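Local coordinates for protein beta-Ala-His dipeptidase (Homo sapiens, PDB 3DLJ) that hydrolyses Xaa-His dipeptides, most actively carnosine and anserine, with the aid of two zinc ions per subunit, at residues Asn286-Ile291 and Ile315-Trp320; Ile217-Arg222 and Pro395-Ile400; Ile246-Met251 and Arg379-Lys384; Cys233-Phe238 and Pro344-Gly349; Ile37-Val42 and Leu111-Ala116. All coordinates share one frame; numbering follows the deposited sequence.

How the interactions relate
Interaction 5 comes first along the chain and closes before the others open. It lies beside the zinc site, on the opposite side of the chain's centre from interactions 1 and 2. Interaction 2 pairs strands 216-232 and 384-397, and the long loop it closes holds interactions 1, 3 and 4. Interactions 1 and 2 touch, their centres about 14 Å apart. Interactions 3 and 4 also touch, centres about 10 Å apart, and their segments alternate along the chain. Both lie more than 40 Å from interaction 2, centre to centre. Strands 216-232 and 384-397, paired in one sheet, run between the two ends. Long strands thus link the region near the catalytic site to a distant end of the fold.

Interaction 1. Residues Asn286-Ile291 and Ile315-Trp320; sequences NTYKAI and ILMHLW
A buried, apolar helix-helix contact, away from the zinc site, sets Tyr288 of helix 282-289 against Leu316, Met317 and Trp320 of helix 312-320. Tyr288 turns its CG anti to its carbonyl carbon (chi1 -75°), and the ring reaches across to the second helix. Met317 CG sits over the centre of one ring face, 3.5 Å from the centroid of the Tyr288 ring. The sulfur stands over the same ring, with Met317 SD 4.7 Å from its centroid. The extended Met317 chain therefore runs across this face, and Met317 CE comes within 3.7 Å of Tyr288 CD1. Leu316 meets the ring at its edge, Leu316 CB lying 3.7 Å from Tyr288 CD2. The Tyr288 and Trp320 rings meet rim to rim, with planes 39° apart. The closest pair, Tyr288 CE2 and Trp320 CE3, is modelled at 3.2 Å, short for two carbons and to be read with caution. Ile291 extends the apolar patch, with Ile291 CG2 3.6 Å from Leu316 CD1. A serine in place of Tyr288 would probably leave Met317 without its aromatic partner and open a gap between the two helices. Trp320 also touches Ile423 and Arg424 of strand 421-425, so the helix pair is joined to the sheet. The arrangement is a Met-aromatic contact between neighbouring helices, with Tyr288 at its centre.

Interaction 2. Residues Ile217-Arg222 and Pro395-Ile400; sequences ITYGTR and PWIANI
The Trp396 indole has Thr218 O at its edge, near the ring plane, and over one face, offset toward the rim, the backbone nitrogen of Ala398. The contact is an antiparallel strand pair, 216-232 with 384-397, and Ala398 lies just beyond the second strand. Tyr219 C approaches the indole obliquely, 3.4 Å from Trp396 CZ3. The Tyr219 ring is met obliquely by Ile397 CD1, 3.9 Å from Tyr219 CD1. Thr221 and Trp396 form the hydrogen-bonded pair, and Gly220 and Ile397 the non-hydrogen-bonded one. Thr221 N donates to Trp396 O at 2.8 Å. The return bond from Trp396 N to Thr221 O is weak. Ala398 N donates to Tyr219 O in a short, nearly straight bond of 2.6 Å (178°). A CB on Gly220 would press tightly on Ile397 CD1. Trp396 also touches Ala432, Lys433 and Gln436 of helix 430-438, which packs against this part of the sheet. The side chain of Thr221 is about 10 Å from that of Asp206, a zinc ligand. Trp396 places its CG anti to the backbone N (chi1 166°), and this carries the indole back over the partner strand. At its root, Trp396 CB lies 3.4 Å from Thr221 OG1.

Interaction 3. Residues Ile246-Met251 and Arg379-Lys384; sequences ILHEPM and RNSSNK
His248 keeps its CG anti to the carbonyl carbon (chi1 -71°), which brings the imidazole against Ser381 and Ser382. Ser382 sets OG between its backbone N and carbonyl carbon (chi1 62°), within bonding distance of the ring. His248 ND1 and Ser382 OG are hydrogen-bonded at 3.2 Å, and either could be the donor. Ser381 CA lies over the centre of one imidazole face, 3.9 Å from the centroid of the His248 ring, as a CH-pi contact. Ser382 N lies over the same face, nearer the rim. A second bond comes from the Asn383 amide, with Asn383 ND2 donating to His248 O at 3.0 Å. The donor stands well above the carbonyl plane rather than in it, and the N-H...O angle is 150°. Within the loop, Ser381 OG accepts from Asn383 N at 3.1 Å, which makes an ST turn. Asp253 of helix 250-258 holds Ser381 OG and Asn383 ND2 through OD2, and Arg379 by a salt bridge through OD1. The Asn383 amide also touches Pro250, Asn383 ND2 lying 3.9 Å from Pro250 CD. Glu249 occupies the N-cap position of helix 250-258. The contact thus joins the start of that helix to the loop between helix 361-377 and strand 384-397. Pro250 also packs on Val347 of strand 346-355, while the backbone of Lys384 is hydrogen-bonded to that of Lys232 on strand 216-232.

Interaction 4. Residues Cys233-Phe238 and Pro344-Gly349; sequences CRDQDF and PGRVIG
The loop joining strands 216-232 and 238-239 folds round Gly345, just ahead of strand 346-355. Strands 216-232 and 346-355 are antiparallel neighbours in one sheet, so the contact lies at the end of that pair. Gly345 is gripped through both its backbone polar atoms. Its nitrogen donates to the Asp237 carboxylate, Gly345 N to Asp237 OD1 being 2.8 Å. That oxygen is met on its anti side, somewhat out of the carboxylate plane. A water bound to Asp237 OD1 also accepts from Arg346 N, at 3.2 Å, and extends the grip to the first residue of the strand. A CB on Gly345 would fall 2.5 Å from both Arg234 O and Gln236 O, so the loop leaves no room for a side chain there. Arg234 holds the loop in shape from within. Its NE donates to Gln236 O and its NH2 to Asp237 O, both acceptors lying in the guanidinium plane. Phe238 CE2 sits over one face of the guanidinium. Asp235 and Arg346 lie side by side, with Asp235 OD2 3.5 Å from Arg346 CD, but their charges do not form a salt bridge. Arg346 instead pairs with Glu230, and Asp235 with Lys232, both on strand 216-232. The loop is closed by Cys233 N, which donates to Gly345 O at 2.9 Å, nearly along the C=O axis.

Interaction 5. Residues Ile37-Val42 and Leu111-Ala116; sequences IESDSV and LDVQPA
Ser41 OG donates to Asp112 OD2 at 2.7 Å, using the anti lone pair of the carboxylate oxygen. Ser39 OG donates to Leu111 O, also at 2.7 Å and in the carbonyl plane. Both hydroxyls sit between the backbone N and carbonyl carbon of their own residues (chi1 62° and 49°), which turns them toward 111-116. Val113 N donates to Ser39 O at 3.1 Å, from above the carbonyl plane. Asp40 works at the other end. Its OD1 accepts from Val42 N at 3.0 Å, forming an Asx turn. Its OD2 accepts from a water that accepts from Ala116 N, and it also takes a bond from Gln43. The same carboxylate lies across the Pro115 ring, with Asp40 OD2 3.5 Å from Pro115 CB. Replacing Asp40 by an alanine would probably leave Val42 N and the bridging water without their acceptor and set the turn free to shift. Val42 completes the packing, its CB 3.7 Å from Pro115 CD. Gln114 NE2 bonds to Glu178, a zinc ligand. Asp112, probably an active-site residue as in related peptidases, also accepts from Glu178 N through OD2. Ser39 OG has a further partner in Lys145. The loop 37-42 probably forms an outer layer of the active site. Its serines hold the Asp112 side chain and the backbone on both sides of it, consistent with positioning this residue beside the zinc site.

Interaction 1. Residues Asn286-Ile291 and Ile315-Trp320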
# COMPACT_ATOMS: atom_id res chain seq x y z
N ASN A 286 7.70 -11.77 -23.68
CA ASN A 286 6.99 -13.04 -23.61
C ASN A 286 6.26 -13.29 -22.28
O ASN A 286 5.13 -13.76 -22.27
CB ASN A 286 7.93 -14.19 -23.95
CG ASN A 286 8.10 -14.38 -25.45
OD1 ASN A 286 7.47 -13.70 -26.25
ND2 ASN A 286 8.96 -15.33 -25.84
N THR A 287 6.93 -12.96 -21.19
CA THR A 287 6.36 -12.97 -19.85
C THR A 287 5.06 -12.15 -19.75
O THR A 287 4.12 -12.58 -19.08
CB THR A 287 7.43 -12.45 -18.83
OG1 THR A 287 8.52 -13.38 -18.76
CG2 THR A 287 6.87 -12.26 -17.45
N TYR A 288 5.02 -11.00 -20.40
CA TYR A 288 3.83 -10.15 -20.44
C TYR A 288 2.71 -10.72 -21.29
O TYR A 288 1.54 -10.64 -20.91
CB TYR A 288 4.18 -8.72 -20.86
CG TYR A 288 4.85 -7.97 -19.75
CD1 TYR A 288 6.23 -7.98 -19.59
CD2 TYR A 288 4.08 -7.29 -18.82
CE1 TYR A 288 6.83 -7.29 -18.52
CE2 TYR A 288 4.65 -6.61 -17.78
CZ TYR A 288 6.02 -6.61 -17.62
OH TYR A 288 6.53 -5.91 -16.55
N LYS A 289 3.06 -11.31 -22.42
CA LYS A 289 2.10 -11.98 -23.29
C LYS A 289 1.39 -13.14 -22.57
O LYS A 289 0.26 -13.47 -22.91
CB LYS A 289 2.80 -12.48 -24.56
N ALA A 290 2.05 -13.74 -21.58
CA ALA A 290 1.50 -14.90 -20.86
C ALA A 290 0.60 -14.54 -19.68
O ALA A 290 0.03 -15.43 -19.06
CB ALA A 290 2.62 -15.85 -20.41
N ILE A 291 0.48 -13.24 -19.38
CA ILE A 291 -0.41 -12.75 -18.30
C ILE A 291 -1.85 -12.68 -18.83
O ILE A 291 -2.07 -12.38 -20.00
CB ILE A 291 0.03 -11.36 -17.78
CG1 ILE A 291 1.45 -11.41 -17.19
CG2 ILE A 291 -0.97 -10.81 -16.78
CD1 ILE A 291 1.56 -11.94 -15.77
N ILE A 315 0.06 -1.77 -21.44
CA ILE A 315 -0.60 -1.38 -20.18
C ILE A 315 0.16 -1.91 -18.97
O ILE A 315 0.47 -1.15 -18.04
CB ILE A 315 -2.08 -1.90 -20.10
CG1 ILE A 315 -2.97 -1.24 -21.16
CG2 ILE A 315 -2.64 -1.78 -18.66
CD1 ILE A 315 -3.11 0.23 -20.98
N LEU A 316 0.44 -3.21 -18.98
CA LEU A 316 1.08 -3.88 -17.84
C LEU A 316 2.52 -3.45 -17.63
O LEU A 316 2.93 -3.19 -16.49
CB LEU A 316 0.99 -5.40 -18.00
CG LEU A 316 -0.40 -6.02 -17.82
CD1 LEU A 316 -0.31 -7.52 -17.97
CD2 LEU A 316 -0.98 -5.66 -16.47
N MET A 317 3.27 -3.33 -18.73
CA MET A 317 4.64 -2.83 -18.69
C MET A 317 4.74 -1.40 -18.17
O MET A 317 5.68 -1.07 -17.41
CB MET A 317 5.30 -2.92 -20.06
CG MET A 317 5.60 -4.33 -20.53
SD MET A 317 6.58 -4.26 -22.03
CE MET A 317 6.31 -5.93 -22.68
N HIS A 318 3.80 -0.55 -18.56
CA HIS A 318 3.82 0.83 -18.08
C HIS A 318 3.50 0.99 -16.59
O HIS A 318 3.95 1.93 -15.94
CB HIS A 318 3.04 1.77 -19.00
CG HIS A 318 3.85 2.19 -20.19
ND1 HIS A 318 3.93 1.43 -21.33
CD2 HIS A 318 4.68 3.24 -20.37
CE1 HIS A 318 4.76 2.00 -22.18
NE2 HIS A 318 5.24 3.10 -21.62
N LEU A 319 2.76 0.01 -16.08
CA LEU A 319 2.48 -0.17 -14.66
C LEU A 319 3.64 -0.80 -13.87
O LEU A 319 3.89 -0.43 -12.71
CB LEU A 319 1.26 -1.09 -14.52
CG LEU A 319 -0.14 -0.57 -14.83
CD1 LEU A 319 -1.20 -1.58 -14.39
CD2 LEU A 319 -0.35 0.81 -14.14
N TRP A 320 4.35 -1.73 -14.49
CA TRP A 320 5.28 -2.57 -13.74
C TRP A 320 6.76 -2.30 -13.95
O TRP A 320 7.56 -2.48 -13.04
CB TRP A 320 5.01 -4.05 -14.02
CG TRP A 320 3.65 -4.55 -13.64
CD1 TRP A 320 2.70 -3.91 -12.85
CD2 TRP A 320 3.08 -5.81 -13.99
NE1 TRP A 320 1.59 -4.69 -12.72
CE2 TRP A 320 1.79 -5.87 -13.41
CE3 TRP A 320 3.55 -6.92 -14.74
CZ2 TRP A 320 0.96 -6.98 -13.56
CZ3 TRP A 320 2.72 -8.01 -14.90
CH2 TRP A 320 1.43 -8.04 -14.31

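Interaction 2. Residues Ile217-Arg222 and Pro395-Ile400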
# COMPACT_ATOMS: atom_id res chain seq x y z
N ILE A 217 -0.25 -13.89 -7.51
CA ILE A 217 0.83 -13.75 -6.55
C ILE A 217 1.77 -12.66 -7.08
O ILE A 217 2.07 -12.62 -8.27
CB ILE A 217 1.62 -15.09 -6.33
CG1 ILE A 217 0.76 -16.11 -5.59
CG2 ILE A 217 2.85 -14.86 -5.47
CD1 ILE A 217 1.06 -17.55 -6.00
N THR A 218 2.22 -11.78 -6.18
CA THR A 218 2.97 -10.58 -6.55
C THR A 218 4.42 -10.72 -6.11
O THR A 218 4.70 -11.01 -4.94
CB THR A 218 2.29 -9.33 -5.95
OG1 THR A 218 0.90 -9.33 -6.32
CG2 THR A 218 2.98 -8.02 -6.41
N TYR A 219 5.35 -10.54 -7.05
CA TYR A 219 6.76 -10.81 -6.80
C TYR A 219 7.69 -9.63 -7.09
O TYR A 219 8.91 -9.75 -6.95
CB TYR A 219 7.23 -12.03 -7.60
CG TYR A 219 7.31 -11.80 -9.10
CD1 TYR A 219 8.50 -11.35 -9.71
CD2 TYR A 219 6.21 -12.07 -9.92
CE1 TYR A 219 8.56 -11.15 -11.08
CE2 TYR A 219 6.27 -11.88 -11.29
CZ TYR A 219 7.45 -11.42 -11.86
OH TYR A 219 7.49 -11.23 -13.22
N GLY A 220 7.11 -8.51 -7.51
CA GLY A 220 7.89 -7.30 -7.72
C GLY A 220 7.07 -6.05 -7.57
O GLY A 220 5.89 -6.05 -7.86
N THR A 221 7.72 -4.99 -7.09
CA THR A 221 7.07 -3.69 -6.86
C THR A 221 7.90 -2.54 -7.44
O THR A 221 9.09 -2.66 -7.62
CB THR A 221 6.82 -3.42 -5.34
OG1 THR A 221 8.08 -3.42 -4.65
CG2 THR A 221 5.91 -4.47 -4.71
N ARG A 222 7.28 -1.39 -7.71
CA ARG A 222 8.07 -0.25 -8.14
C ARG A 222 8.65 0.49 -6.93
O ARG A 222 8.15 0.36 -5.84
CB ARG A 222 7.25 0.69 -9.02
CG ARG A 222 6.90 0.12 -10.37
CD ARG A 222 6.58 1.24 -11.35
NE ARG A 222 5.22 1.71 -11.14
CZ ARG A 222 4.47 2.35 -12.02
NH1 ARG A 222 4.92 2.66 -13.26
NH2 ARG A 222 3.25 2.67 -11.65
N PRO A 395 13.06 -0.06 -6.08
CA PRO A 395 12.12 -1.16 -6.34
C PRO A 395 12.54 -2.47 -5.68
O PRO A 395 13.70 -2.65 -5.30
CB PRO A 395 12.12 -1.28 -7.86
CG PRO A 395 13.32 -0.63 -8.31
CD PRO A 395 13.76 0.36 -7.31
N TRP A 396 11.59 -3.37 -5.56
CA TRP A 396 11.82 -4.63 -4.91
C TRP A 396 11.37 -5.74 -5.85
O TRP A 396 10.38 -5.59 -6.57
CB TRP A 396 11.05 -4.67 -3.58
CG TRP A 396 10.93 -6.06 -2.93
CD1 TRP A 396 11.76 -6.60 -1.98
CD2 TRP A 396 9.91 -7.03 -3.16
NE1 TRP A 396 11.32 -7.85 -1.62
CE2 TRP A 396 10.19 -8.14 -2.33
CE3 TRP A 396 8.78 -7.08 -3.99
CZ2 TRP A 396 9.37 -9.29 -2.30
CZ3 TRP A 396 7.97 -8.21 -3.97
CH2 TRP A 396 8.27 -9.30 -3.13
N ILE A 397 12.13 -6.83 -5.84
CA ILE A 397 11.85 -8.05 -6.59
C ILE A 397 12.12 -9.26 -5.71
O ILE A 397 13.16 -9.33 -5.03
CB ILE A 397 12.73 -8.15 -7.86
CG1 ILE A 397 12.18 -9.20 -8.83
CG2 ILE A 397 14.19 -8.44 -7.49
CD1 ILE A 397 11.24 -8.61 -9.88
N ALA A 398 11.19 -10.22 -5.70
CA ALA A 398 11.42 -11.50 -5.05
C ALA A 398 11.94 -12.50 -6.08
O ALA A 398 11.81 -12.30 -7.29
CB ALA A 398 10.16 -12.01 -4.39
N ASN A 399 12.55 -13.58 -5.57
CA ASN A 399 12.85 -14.73 -6.40
C ASN A 399 11.59 -15.57 -6.50
O ASN A 399 11.16 -16.18 -5.50
CB ASN A 399 14.01 -15.53 -5.82
N ILE A 400 10.95 -15.55 -7.67
CA ILE A 400 9.85 -16.46 -7.98
C ILE A 400 10.38 -17.91 -7.87
O ILE A 400 11.59 -18.16 -8.03
CB ILE A 400 9.26 -16.20 -9.38

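Interaction 3. Residues Ile246-Met251 and Arg379-Lys384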
# COMPACT_ATOMS: atom_id res chain seq x y z
N ILE A 246 1.12 42.98 -11.31
CA ILE A 246 2.44 43.53 -10.96
C ILE A 246 3.37 42.54 -10.25
O ILE A 246 4.54 42.85 -10.01
CB ILE A 246 2.32 44.87 -10.16
CG1 ILE A 246 1.72 44.65 -8.76
CG2 ILE A 246 1.50 45.94 -10.95
CD1 ILE A 246 1.81 45.91 -7.91
N LEU A 247 2.86 41.35 -9.91
CA LEU A 247 3.69 40.33 -9.25
C LEU A 247 4.12 39.19 -10.15
O LEU A 247 3.43 38.82 -11.09
CB LEU A 247 2.95 39.72 -8.06
CG LEU A 247 2.48 40.63 -6.95
CD1 LEU A 247 1.43 39.87 -6.18
CD2 LEU A 247 3.67 41.10 -6.05
N HIS A 248 5.29 38.64 -9.83
CA HIS A 248 5.64 37.29 -10.24
C HIS A 248 4.87 36.40 -9.28
O HIS A 248 5.23 36.27 -8.10
CB HIS A 248 7.12 37.02 -10.03
CG HIS A 248 8.03 37.75 -10.98
ND1 HIS A 248 8.83 38.80 -10.57
CD2 HIS A 248 8.30 37.54 -12.29
CE1 HIS A 248 9.53 39.24 -11.60
NE2 HIS A 248 9.23 38.49 -12.65
N GLU A 249 3.78 35.82 -9.77
CA GLU A 249 2.89 35.06 -8.90
C GLU A 249 3.39 33.64 -8.67
O GLU A 249 3.62 32.90 -9.64
CB GLU A 249 1.48 35.07 -9.47
CG GLU A 249 0.91 36.45 -9.65
CD GLU A 249 -0.58 36.43 -10.02
OE1 GLU A 249 -1.13 37.51 -10.31
OE2 GLU A 249 -1.20 35.34 -10.00
N PRO A 250 3.59 33.25 -7.39
CA PRO A 250 3.98 31.88 -7.04
C PRO A 250 3.20 30.81 -7.83
O PRO A 250 3.83 29.88 -8.32
CB PRO A 250 3.67 31.82 -5.53
CG PRO A 250 4.02 33.20 -5.08
CD PRO A 250 3.45 34.08 -6.17
N MET A 251 1.87 30.94 -7.95
CA MET A 251 1.07 29.97 -8.72
C MET A 251 1.46 29.90 -10.21
O MET A 251 1.45 28.81 -10.79
CB MET A 251 -0.42 30.25 -8.62
CG MET A 251 -1.07 29.70 -7.38
SD MET A 251 -1.06 27.90 -7.23
CE MET A 251 -2.39 27.39 -8.36
N ARG A 379 12.56 31.75 -16.17
CA ARG A 379 11.43 32.62 -15.92
C ARG A 379 11.83 34.02 -15.44
O ARG A 379 11.02 34.93 -15.50
CB ARG A 379 10.49 31.93 -14.93
CG ARG A 379 9.66 30.89 -15.64
CD ARG A 379 8.61 30.29 -14.78
NE ARG A 379 7.51 31.18 -14.43
CZ ARG A 379 6.47 31.44 -15.21
NH1 ARG A 379 5.50 32.24 -14.77
NH2 ARG A 379 6.39 30.92 -16.42
N ASN A 380 13.08 34.19 -15.01
CA ASN A 380 13.57 35.43 -14.41
C ASN A 380 12.57 35.94 -13.35
O ASN A 380 12.05 37.06 -13.45
CB ASN A 380 13.87 36.51 -15.48
CG ASN A 380 14.95 36.09 -16.48
OD1 ASN A 380 15.87 35.35 -16.15
ND2 ASN A 380 14.84 36.58 -17.72
N SER A 381 12.30 35.10 -12.36
CA SER A 381 11.29 35.40 -11.35
C SER A 381 11.98 35.88 -10.08
O SER A 381 13.12 35.53 -9.83
CB SER A 381 10.47 34.15 -11.06
OG SER A 381 9.64 34.31 -9.92
N SER A 382 11.28 36.68 -9.27
CA SER A 382 11.79 37.19 -8.01
C SER A 382 11.54 36.19 -6.89
O SER A 382 12.04 36.34 -5.79
CB SER A 382 11.11 38.52 -7.67
OG SER A 382 9.69 38.37 -7.51
N ASN A 383 10.72 35.17 -7.18
CA ASN A 383 10.39 34.14 -6.19
C ASN A 383 11.55 33.22 -5.88
O ASN A 383 12.50 33.10 -6.64
CB ASN A 383 9.15 33.34 -6.66
CG ASN A 383 7.92 34.19 -6.73
OD1 ASN A 383 7.76 35.12 -5.93
ND2 ASN A 383 7.03 33.90 -7.67
N LYS A 384 11.46 32.58 -4.74
CA LYS A 384 12.41 31.56 -4.33
C LYS A 384 11.81 30.19 -4.61
O LYS A 384 10.63 29.97 -4.40
CB LYS A 384 12.75 31.76 -2.84
CG LYS A 384 13.28 30.53 -2.12

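Interaction 4. Residues Cys233-Phe238 and Pro344-Gly349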
# COMPACT_ATOMS: atom_id res chain seq x y z
N CYS A 233 6.84 33.81 -2.52
CA CYS A 233 6.98 35.27 -2.62
C CYS A 233 7.14 35.84 -1.20
O CYS A 233 8.24 36.14 -0.75
CB CYS A 233 5.74 35.87 -3.34
SG CYS A 233 5.79 37.68 -3.70
N ARG A 234 6.03 35.96 -0.49
CA ARG A 234 6.05 36.26 0.92
C ARG A 234 5.03 35.29 1.45
O ARG A 234 4.40 34.58 0.66
CB ARG A 234 5.61 37.69 1.20
CG ARG A 234 4.26 38.02 0.59
CD ARG A 234 3.78 39.41 0.99
NE ARG A 234 2.32 39.43 0.92
CZ ARG A 234 1.58 40.53 0.91
NH1 ARG A 234 2.16 41.72 0.96
NH2 ARG A 234 0.25 40.43 0.84
N ASP A 235 4.89 35.24 2.76
CA ASP A 235 3.98 34.32 3.41
C ASP A 235 2.52 34.74 3.24
O ASP A 235 1.66 33.89 3.10
CB ASP A 235 4.31 34.22 4.91
CG ASP A 235 5.42 33.22 5.22
OD1 ASP A 235 5.97 33.32 6.33
OD2 ASP A 235 5.72 32.33 4.39
N GLN A 236 2.25 36.04 3.26
CA GLN A 236 0.88 36.54 3.15
C GLN A 236 0.40 36.50 1.68
O GLN A 236 1.15 36.81 0.75
CB GLN A 236 0.79 37.95 3.75
CG GLN A 236 -0.61 38.47 4.06
CD GLN A 236 -0.60 39.90 4.54
OE1 GLN A 236 0.08 40.77 3.97
NE2 GLN A 236 -1.37 40.17 5.60
N ASP A 237 -0.85 36.08 1.48
CA ASP A 237 -1.48 36.08 0.16
C ASP A 237 -1.83 37.51 -0.22
O ASP A 237 -1.81 38.41 0.63
CB ASP A 237 -2.78 35.27 0.16
CG ASP A 237 -2.58 33.82 0.41
OD1 ASP A 237 -1.46 33.30 0.30
OD2 ASP A 237 -3.58 33.16 0.71
N PHE A 238 -2.18 37.71 -1.49
CA PHE A 238 -2.60 39.01 -2.00
C PHE A 238 -4.03 38.95 -2.53
O PHE A 238 -4.47 37.90 -3.05
CB PHE A 238 -1.69 39.51 -3.15
CG PHE A 238 -0.20 39.52 -2.83
CD1 PHE A 238 0.55 38.34 -2.89
CD2 PHE A 238 0.46 40.70 -2.55
CE1 PHE A 238 1.93 38.34 -2.63
CE2 PHE A 238 1.82 40.72 -2.31
CZ PHE A 238 2.55 39.53 -2.33
N PRO A 344 -2.11 33.37 -3.98
CA PRO A 344 -1.35 32.66 -2.93
C PRO A 344 0.10 33.16 -2.83
O PRO A 344 0.73 33.34 -3.86
CB PRO A 344 -1.37 31.20 -3.41
CG PRO A 344 -2.60 31.11 -4.25
CD PRO A 344 -2.76 32.43 -4.92
N GLY A 345 0.59 33.39 -1.62
CA GLY A 345 1.96 33.87 -1.43
C GLY A 345 2.99 32.75 -1.45
O GLY A 345 4.12 32.93 -1.88
N ARG A 346 2.59 31.56 -1.01
CA ARG A 346 3.52 30.45 -0.90
C ARG A 346 2.77 29.17 -1.21
O ARG A 346 1.78 28.84 -0.54
CB ARG A 346 4.06 30.37 0.54
CG ARG A 346 5.41 29.71 0.68
CD ARG A 346 5.84 29.67 2.16
NE ARG A 346 5.46 28.39 2.74
CZ ARG A 346 6.28 27.63 3.47
NH1 ARG A 346 5.85 26.46 3.94
NH2 ARG A 346 7.52 28.07 3.73
N VAL A 347 3.26 28.45 -2.20
CA VAL A 347 2.60 27.24 -2.68
C VAL A 347 3.61 26.10 -2.83
O VAL A 347 4.80 26.35 -3.08
CB VAL A 347 1.90 27.52 -4.04
CG1 VAL A 347 0.70 28.42 -3.84
CG2 VAL A 347 2.89 28.17 -5.02
N ILE A 348 3.13 24.87 -2.65
CA ILE A 348 3.97 23.67 -2.76
C ILE A 348 3.31 22.67 -3.70
O ILE A 348 2.23 22.14 -3.41
CB ILE A 348 4.23 22.98 -1.35
CG1 ILE A 348 4.58 24.00 -0.26
CG2 ILE A 348 5.39 21.94 -1.44
CD1 ILE A 348 4.91 23.38 1.08
N GLY A 349 3.96 22.41 -4.83
CA GLY A 349 3.51 21.39 -5.75
C GLY A 349 3.97 20.03 -5.26
O GLY A 349 5.05 19.90 -4.70
O HOH W 1 -0.24 30.86 0.32

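Interaction 5. Residues Ile37-Val42 and Leu111-Ala116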
# COMPACT_ATOMS: atom_id res chain seq x y z
N ILE A 37 -13.40 1.66 14.13
CA ILE A 37 -12.34 2.28 14.92
C ILE A 37 -11.54 3.17 13.96
O ILE A 37 -10.87 2.69 13.07
CB ILE A 37 -11.44 1.24 15.61
CG1 ILE A 37 -12.31 0.27 16.45
CG2 ILE A 37 -10.38 1.95 16.49
CD1 ILE A 37 -11.58 -0.91 17.05
N GLU A 38 -11.64 4.48 14.15
CA GLU A 38 -11.10 5.44 13.20
C GLU A 38 -9.59 5.63 13.37
O GLU A 38 -9.13 6.70 13.79
CB GLU A 38 -11.89 6.73 13.29
CG GLU A 38 -13.37 6.44 13.05
CD GLU A 38 -14.24 7.68 12.96
OE1 GLU A 38 -13.68 8.79 12.78
OE2 GLU A 38 -15.48 7.54 13.06
N SER A 39 -8.85 4.58 13.02
CA SER A 39 -7.40 4.47 13.30
C SER A 39 -6.52 5.24 12.31
O SER A 39 -5.54 4.73 11.75
CB SER A 39 -6.99 2.99 13.38
OG SER A 39 -7.48 2.27 12.26
N ASP A 40 -6.86 6.51 12.15
CA ASP A 40 -6.23 7.39 11.16
C ASP A 40 -4.85 7.86 11.69
O ASP A 40 -4.78 8.61 12.67
CB ASP A 40 -7.22 8.54 10.91
CG ASP A 40 -6.72 9.59 9.93
OD1 ASP A 40 -5.51 9.71 9.70
OD2 ASP A 40 -7.59 10.33 9.41
N SER A 41 -3.77 7.39 11.05
CA SER A 41 -2.40 7.73 11.47
C SER A 41 -1.83 8.99 10.82
O SER A 41 -0.76 9.45 11.22
CB SER A 41 -1.45 6.58 11.15
OG SER A 41 -1.41 6.34 9.75
N VAL A 42 -2.52 9.52 9.82
CA VAL A 42 -1.97 10.56 8.96
C VAL A 42 -2.30 11.96 9.53
O VAL A 42 -1.48 12.87 9.42
CB VAL A 42 -2.44 10.38 7.46
CG1 VAL A 42 -2.13 11.60 6.59
CG2 VAL A 42 -1.83 9.13 6.85
N LEU A 111 -2.75 -1.70 10.96
CA LEU A 111 -4.14 -1.40 11.36
C LEU A 111 -4.47 0.10 11.38
O LEU A 111 -5.58 0.49 11.75
CB LEU A 111 -4.48 -2.10 12.68
CG LEU A 111 -4.56 -3.62 12.51
CD1 LEU A 111 -4.69 -4.25 13.88
CD2 LEU A 111 -5.74 -4.04 11.65
N ASP A 112 -3.52 0.92 10.93
CA ASP A 112 -3.82 2.31 10.59
C ASP A 112 -4.35 2.43 9.16
O ASP A 112 -4.02 1.62 8.28
CB ASP A 112 -2.59 3.22 10.77
CG ASP A 112 -1.45 2.84 9.86
OD1 ASP A 112 -1.11 1.63 9.79
OD2 ASP A 112 -0.90 3.75 9.19
N VAL A 113 -5.17 3.47 8.96
CA VAL A 113 -5.83 3.75 7.68
C VAL A 113 -5.51 5.20 7.20
O VAL A 113 -5.10 6.08 8.00
CB VAL A 113 -7.38 3.51 7.78
CG1 VAL A 113 -7.69 2.04 8.07
CG2 VAL A 113 -7.98 4.39 8.87
N GLN A 114 -5.66 5.40 5.88
CA GLN A 114 -5.67 6.70 5.23
C GLN A 114 -6.89 7.48 5.72
O GLN A 114 -7.94 6.87 5.98
CB GLN A 114 -5.73 6.54 3.71
CG GLN A 114 -4.39 6.18 3.05
CD GLN A 114 -3.39 7.36 3.04
OE1 GLN A 114 -3.76 8.49 2.73
NE2 GLN A 114 -2.14 7.09 3.38
N PRO A 115 -6.79 8.82 5.83
CA PRO A 115 -7.95 9.64 6.20
C PRO A 115 -9.15 9.38 5.29
O PRO A 115 -8.99 9.02 4.13
CB PRO A 115 -7.46 11.07 6.00
CG PRO A 115 -5.98 11.00 6.21
CD PRO A 115 -5.59 9.65 5.60
N ALA A 116 -10.35 9.54 5.84
CA ALA A 116 -11.56 9.45 5.07
C ALA A 116 -12.54 10.49 5.56
O ALA A 116 -13.03 10.45 6.70
CB ALA A 116 -12.16 8.06 5.19
O HOH W 2 -10.19 9.85 8.84